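Local coordinates for protein probable zinc protease PqqL (Escherichia coli, PDB 6OFT) that probably cleaves peptide bonds as a zinc-dependent M16 metalloendopeptidase of the periplasm, of which this chain is the first half, at residues 323-331 and 433-444. Sequence-based numbering, arbitrary orientation.
Sequences RVNARDDNM and EQMVNNEVAAKK
Between Arg323 and Glu433 the backbones stand 9.1 Å apart CA to CA, because strand 256-264 runs between their strands in the mixed sheet; farther along they close to 4.3 Å from Asp329 CA to Ala441 CA, where a type II' turn from Arg327 to Asn330 meets helix 439-444. Across the wide end, Arg323 NH2 donates to Glu433 OE2 in a nearly straight salt bridge (3.2 Å, 170°), with the oxygen in the guanidinium plane. Arg323 reaches it with CG anti to the backbone N (chi1 -179°) and a bend at chi3. A water accepts from Arg323 NH1 and donates to Glu433 OE2, making a second, bridged link, while Glu433 OE1 pairs with Arg156.

At the close end, Asn438 ND2 donates to Asp329 OD1 over 2.8 Å; OD1 lies in the amide plane, while ND2 meets it from above the carboxylate plane (37° out of it). Asn438 is also the N-cap of helix 439-444: its OD1 accepts from Ala441 N at 2.9 Å and, weakly, from Val440 N. Asp329 OD2 rests against Val440 CB (3.4 Å), and its CB packs on the Ala441 methyl.

Met331, first residue of helix 331-348, is bent at chi2 and chi3: its CG lies against Ala441 O, and its CE touches Val436 CG1 at 3.7 Å. A second water donates to both Met331 O and Gln434 OE1, while Gln434 NE2 bonds Leu446 O. The extended chain of exposed Lys444 brings CD against Asp329 O.

This is structural packing in the M16 inactive domain region, away from the predicted zinc site. The salt bridge ties two strands across strand 256-264; Asp329-Asn438 and buried Met331 join the turn to helix 439-444, whose N-terminus would probably favour the nearby carboxylate.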
ATOM      1  N   ARG A 323       1.200 -13.401  13.433  1.00 25.98           N
ATOM      2  CA  ARG A 323       1.672 -12.800  14.672  1.00 26.70           C
ATOM      3  C   ARG A 323       0.811 -13.110  15.886  1.00 31.11           C
ATOM      4  O   ARG A 323      -0.411 -13.155  15.783  1.00 29.97           O
ATOM      5  CB  ARG A 323       1.810 -11.278  14.472  1.00 26.65           C
ATOM      6  CG  ARG A 323       2.323 -10.510  15.701  1.00 33.51           C
ATOM      7  CD  ARG A 323       2.404  -9.018  15.451  1.00 40.39           C
ATOM      8  NE  ARG A 323       3.363  -8.675  14.398  1.00 45.94           N
ATOM      9  CZ  ARG A 323       4.681  -8.632  14.570  1.00 57.96           C
ATOM     10  NH1 ARG A 323       5.212  -8.924  15.752  1.00 44.17           N
ATOM     11  NH2 ARG A 323       5.478  -8.301  13.561  1.00 42.49           N
ATOM     12  N   VAL A 324       1.471 -13.310  17.047  1.00 27.75           N
ATOM     13  CA  VAL A 324       0.836 -13.486  18.345  1.00 27.82           C
ATOM     14  C   VAL A 324       1.475 -12.451  19.286  1.00 33.46           C
ATOM     15  O   VAL A 324       2.700 -12.439  19.447  1.00 33.51           O
ATOM     16  CB  VAL A 324       0.883 -14.937  18.914  1.00 31.69           C
ATOM     17  CG1 VAL A 324       0.492 -14.960  20.389  1.00 31.98           C
ATOM     18  CG2 VAL A 324      -0.019 -15.884  18.120  1.00 30.89           C
ATOM     19  N   ASN A 325       0.645 -11.578  19.884  1.00 30.04           N
ATOM     20  CA  ASN A 325       1.087 -10.555  20.826  1.00 30.16           C
ATOM     21  C   ASN A 325       1.166 -11.134  22.230  1.00 35.60           C
ATOM     22  O   ASN A 325       0.235 -11.803  22.691  1.00 34.40           O
ATOM     23  CB  ASN A 325       0.187  -9.326  20.765  1.00 31.71           C
ATOM     24  CG  ASN A 325       0.048  -8.751  19.367  1.00 51.09           C
ATOM     25  OD1 ASN A 325      -1.063  -8.536  18.872  1.00 51.03           O
ATOM     26  ND2 ASN A 325       1.169  -8.515  18.687  1.00 32.84           N
ATOM     27  N   ALA A 326       2.310 -10.912  22.890  1.00 34.43           N
ATOM     28  CA  ALA A 326       2.588 -11.417  24.227  1.00 36.25           C
ATOM     29  C   ALA A 326       1.914 -10.638  25.347  1.00 43.78           C
ATOM     30  O   ALA A 326       1.735  -9.419  25.265  1.00 42.62           O
ATOM     31  CB  ALA A 326       4.084 -11.479  24.465  1.00 37.15           C
ATOM     32  N   ARG A 327       1.541 -11.376  26.396  1.00 45.09           N
ATOM     33  CA  ARG A 327       0.973 -10.856  27.631  1.00 47.29           C
ATOM     34  C   ARG A 327       2.210 -10.440  28.428  1.00 52.27           C
ATOM     35  O   ARG A 327       2.984 -11.308  28.850  1.00 51.38           O
ATOM     36  CB  ARG A 327       0.187 -11.969  28.347  1.00 50.69           C
ATOM     37  CG  ARG A 327      -0.306 -11.602  29.733  1.00 66.88           C
ATOM     38  CD  ARG A 327      -0.963 -12.798  30.392  1.00 80.21           C
ATOM     39  NE  ARG A 327      -1.657 -12.434  31.628  1.00 89.88           N
ATOM     40  CZ  ARG A 327      -2.897 -11.958  31.678  1.00104.71           C
ATOM     41  NH1 ARG A 327      -3.449 -11.656  32.844  1.00 93.51           N
ATOM     42  NH2 ARG A 327      -3.589 -11.767  30.560  1.00 89.84           N
ATOM     43  N   ASP A 328       2.440  -9.109  28.533  1.00 49.42           N
ATOM     44  CA  ASP A 328       3.589  -8.485  29.200  1.00 49.89           C
ATOM     45  C   ASP A 328       4.925  -8.873  28.526  1.00 50.15           C
ATOM     46  O   ASP A 328       5.177  -8.471  27.382  1.00 47.93           O
ATOM     47  CB  ASP A 328       3.607  -8.778  30.724  1.00 53.72           C
ATOM     48  CG  ASP A 328       2.345  -8.387  31.467  1.00 71.18           C
ATOM     49  OD1 ASP A 328       1.953  -7.196  31.389  1.00 71.73           O
ATOM     50  OD2 ASP A 328       1.758  -9.266  32.150  1.00 79.21           O
ATOM     51  N   ASP A 329       5.749  -9.673  29.238  1.00 45.18           N
ATOM     52  CA  ASP A 329       7.072 -10.153  28.832  1.00 44.13           C
ATOM     53  C   ASP A 329       7.092 -11.678  28.629  1.00 45.34           C
ATOM     54  O   ASP A 329       8.159 -12.263  28.440  1.00 44.48           O
ATOM     55  CB  ASP A 329       8.111  -9.734  29.897  1.00 46.50           C
ATOM     56  CG  ASP A 329       8.151  -8.240  30.167  1.00 56.31           C
ATOM     57  OD1 ASP A 329       7.779  -7.458  29.259  1.00 55.56           O
ATOM     58  OD2 ASP A 329       8.549  -7.851  31.282  1.00 66.86           O
ATOM     59  N   ASN A 330       5.910 -12.310  28.640  1.00 40.53           N
ATOM     60  CA  ASN A 330       5.775 -13.749  28.500  1.00 39.96           C
ATOM     61  C   ASN A 330       5.959 -14.188  27.041  1.00 40.80           C
ATOM     62  O   ASN A 330       4.991 -14.482  26.333  1.00 39.87           O
ATOM     63  CB  ASN A 330       4.457 -14.237  29.138  1.00 44.47           C
ATOM     64  CG  ASN A 330       4.245 -13.787  30.579  1.00 76.95           C
ATOM     65  OD1 ASN A 330       5.183 -13.415  31.310  1.00 72.32           O
ATOM     66  ND2 ASN A 330       2.993 -13.810  31.020  1.00 70.17           N
ATOM     67  N   MET A 331       7.231 -14.228  26.602  1.00 35.44           N
ATOM     68  CA  MET A 331       7.614 -14.614  25.238  1.00 34.24           C
ATOM     69  C   MET A 331       7.365 -16.091  24.940  1.00 38.27           C
ATOM     70  O   MET A 331       7.036 -16.432  23.803  1.00 37.56           O
ATOM     71  CB  MET A 331       9.067 -14.209  24.923  1.00 36.15           C
ATOM     72  CG  MET A 331       9.354 -12.713  25.116  1.00 38.88           C
ATOM     73  SD  MET A 331       8.266 -11.597  24.193  1.00 41.61           S
ATOM     74  CE  MET A 331       9.011 -11.682  22.573  1.00 37.60           C
ATOM     75  N   GLU A 433      10.425 -13.554  13.797  1.00 24.26           N
ATOM     76  CA  GLU A 433      10.710 -12.263  14.387  1.00 24.44           C
ATOM     77  C   GLU A 433      10.068 -12.083  15.755  1.00 27.72           C
ATOM     78  O   GLU A 433       8.886 -12.350  15.927  1.00 26.61           O
ATOM     79  CB  GLU A 433      10.255 -11.152  13.432  1.00 25.32           C
ATOM     80  CG  GLU A 433      10.608  -9.747  13.882  1.00 30.35           C
ATOM     81  CD  GLU A 433       9.755  -8.734  13.158  1.00 40.62           C
ATOM     82  OE1 GLU A 433      10.159  -8.308  12.054  1.00 28.12           O
ATOM     83  OE2 GLU A 433       8.663  -8.399  13.669  1.00 32.42           O
ATOM     84  N   GLN A 434      10.852 -11.585  16.708  1.00 24.80           N
ATOM     85  CA  GLN A 434      10.372 -11.255  18.040  1.00 25.07           C
ATOM     86  C   GLN A 434      10.578  -9.781  18.294  1.00 29.69           C
ATOM     87  O   GLN A 434      11.572  -9.216  17.854  1.00 27.67           O
ATOM     88  CB  GLN A 434      11.055 -12.090  19.125  1.00 26.78           C
ATOM     89  CG  GLN A 434      10.414 -13.470  19.276  1.00 29.67           C
ATOM     90  CD  GLN A 434      11.266 -14.421  20.062  1.00 33.76           C
ATOM     91  OE1 GLN A 434      10.888 -14.890  21.135  1.00 31.86           O
ATOM     92  NE2 GLN A 434      12.429 -14.741  19.538  1.00 25.71           N
ATOM     93  N   MET A 435       9.643  -9.165  19.012  1.00 27.95           N
ATOM     94  CA  MET A 435       9.706  -7.751  19.365  1.00 27.80           C
ATOM     95  C   MET A 435       9.716  -7.646  20.870  1.00 32.16           C
ATOM     96  O   MET A 435       8.892  -8.277  21.528  1.00 31.04           O
ATOM     97  CB  MET A 435       8.538  -6.987  18.737  1.00 29.63           C
ATOM     98  CG  MET A 435       8.731  -6.757  17.257  1.00 32.67           C
ATOM     99  SD  MET A 435       7.330  -5.975  16.432  1.00 36.61           S
ATOM    100  CE  MET A 435       7.397  -4.286  17.161  1.00 33.47           C
ATOM    101  N   VAL A 436      10.736  -6.959  21.415  1.00 30.47           N
ATOM    102  CA  VAL A 436      10.948  -6.777  22.860  1.00 31.40           C
ATOM    103  C   VAL A 436      11.141  -5.288  23.197  1.00 36.99           C
ATOM    104  O   VAL A 436      11.711  -4.548  22.390  1.00 35.93           O
ATOM    105  CB  VAL A 436      12.050  -7.693  23.460  1.00 35.08           C
ATOM    106  CG1 VAL A 436      11.645  -9.157  23.370  1.00 34.91           C
ATOM    107  CG2 VAL A 436      13.416  -7.469  22.807  1.00 34.62           C
ATOM    108  N   ASN A 437      10.618  -4.842  24.354  1.00 36.04           N
ATOM    109  CA  ASN A 437      10.707  -3.422  24.732  1.00 36.88           C
ATOM    110  C   ASN A 437      11.345  -3.167  26.108  1.00 42.88           C
ATOM    111  O   ASN A 437      11.407  -2.024  26.557  1.00 43.55           O
ATOM    112  CB  ASN A 437       9.335  -2.732  24.616  1.00 35.92           C
ATOM    113  CG  ASN A 437       8.220  -3.314  25.449  1.00 44.87           C
ATOM    114  OD1 ASN A 437       8.419  -4.136  26.355  1.00 33.62           O
ATOM    115  ND2 ASN A 437       7.009  -2.885  25.148  1.00 38.29           N
ATOM    116  N   ASN A 438      11.831  -4.221  26.761  1.00 40.39           N
ATOM    117  CA  ASN A 438      12.516  -4.149  28.056  1.00 40.97           C
ATOM    118  C   ASN A 438      13.468  -5.331  28.147  1.00 45.74           C
ATOM    119  O   ASN A 438      13.379  -6.249  27.321  1.00 43.81           O
ATOM    120  CB  ASN A 438      11.526  -4.090  29.236  1.00 39.08           C
ATOM    121  CG  ASN A 438      10.635  -5.297  29.373  1.00 53.44           C
ATOM    122  OD1 ASN A 438      11.047  -6.351  29.872  1.00 49.79           O
ATOM    123  ND2 ASN A 438       9.390  -5.167  28.947  1.00 39.36           N
ATOM    124  N   GLU A 439      14.375  -5.317  29.138  1.00 44.25           N
ATOM    125  CA  GLU A 439      15.359  -6.380  29.293  1.00 44.58           C
ATOM    126  C   GLU A 439      14.780  -7.662  29.909  1.00 47.61           C
ATOM    127  O   GLU A 439      15.423  -8.705  29.791  1.00 47.39           O
ATOM    128  CB  GLU A 439      16.625  -5.885  30.028  1.00 47.19           C
ATOM    129  CG  GLU A 439      17.491  -4.965  29.164  1.00 59.51           C
ATOM    130  CD  GLU A 439      17.689  -5.393  27.714  1.00 82.99           C
ATOM    131  OE1 GLU A 439      18.452  -6.359  27.479  1.00 84.72           O
ATOM    132  OE2 GLU A 439      17.068  -4.775  26.816  1.00 67.07           O
ATOM    133  N   VAL A 440      13.561  -7.619  30.497  1.00 44.09           N
ATOM    134  CA  VAL A 440      12.914  -8.837  31.023  1.00 43.93           C
ATOM    135  C   VAL A 440      12.398  -9.645  29.799  1.00 45.81           C
ATOM    136  O   VAL A 440      12.712 -10.831  29.682  1.00 45.03           O
ATOM    137  CB  VAL A 440      11.788  -8.574  32.065  1.00 48.32           C
ATOM    138  CG1 VAL A 440      11.238  -9.882  32.634  1.00 48.33           C
ATOM    139  CG2 VAL A 440      12.258  -7.650  33.188  1.00 48.90           C
ATOM    140  N   ALA A 441      11.667  -8.985  28.868  1.00 40.71           N
ATOM    141  CA  ALA A 441      11.179  -9.640  27.646  1.00 39.40           C
ATOM    142  C   ALA A 441      12.354 -10.048  26.742  1.00 42.81           C
ATOM    143  O   ALA A 441      12.283 -11.105  26.107  1.00 42.41           O
ATOM    144  CB  ALA A 441      10.212  -8.735  26.892  1.00 39.46           C
ATOM    145  N   ALA A 442      13.446  -9.230  26.719  1.00 38.72           N
ATOM    146  CA  ALA A 442      14.663  -9.480  25.927  1.00 38.05           C
ATOM    147  C   ALA A 442      15.353 -10.755  26.371  1.00 41.49           C
ATOM    148  O   ALA A 442      15.817 -11.525  25.530  1.00 39.90           O
ATOM    149  CB  ALA A 442      15.625  -8.300  26.026  1.00 39.07           C
ATOM    150  N   LYS A 443      15.407 -10.980  27.702  1.00 39.49           N
ATOM    151  CA  LYS A 443      15.977 -12.174  28.333  1.00 39.45           C
ATOM    152  C   LYS A 443      15.027 -13.361  28.107  1.00 41.10           C
ATOM    153  O   LYS A 443      15.481 -14.501  28.043  1.00 41.71           O
ATOM    154  CB  LYS A 443      16.194 -11.909  29.847  1.00 42.77           C
ATOM    155  CG  LYS A 443      16.861 -13.028  30.658  1.00 61.59           C
ATOM    156  CD  LYS A 443      18.390 -12.971  30.626  1.00 73.57           C
ATOM    157  CE  LYS A 443      19.023 -13.600  31.851  1.00 87.80           C
ATOM    158  NZ  LYS A 443      18.890 -15.083  31.868  1.00 95.62           N
ATOM    159  N   LYS A 444      13.714 -13.088  27.982  1.00 36.56           N
ATOM    160  CA  LYS A 444      12.680 -14.109  27.764  1.00 35.97           C
ATOM    161  C   LYS A 444      12.510 -14.531  26.298  1.00 38.00           C
ATOM    162  O   LYS A 444      11.982 -15.616  26.041  1.00 36.09           O
ATOM    163  CB  LYS A 444      11.338 -13.681  28.382  1.00 38.17           C
ATOM    164  CG  LYS A 444      11.290 -14.028  29.873  1.00 46.73           C
ATOM    165  CD  LYS A 444      10.076 -13.481  30.587  1.00 55.75           C
ATOM    166  CE  LYS A 444      10.070 -13.853  32.049  1.00 69.25           C
ATOM    167  NZ  LYS A 444       8.822 -13.405  32.719  1.00 78.40           N
TER
HETATM  168  O   HOH W   1       7.773  -9.749  15.866  1.00 29.77           O
HETATM  169  O   HOH W   2       8.122 -15.119  21.563  1.00 34.51           O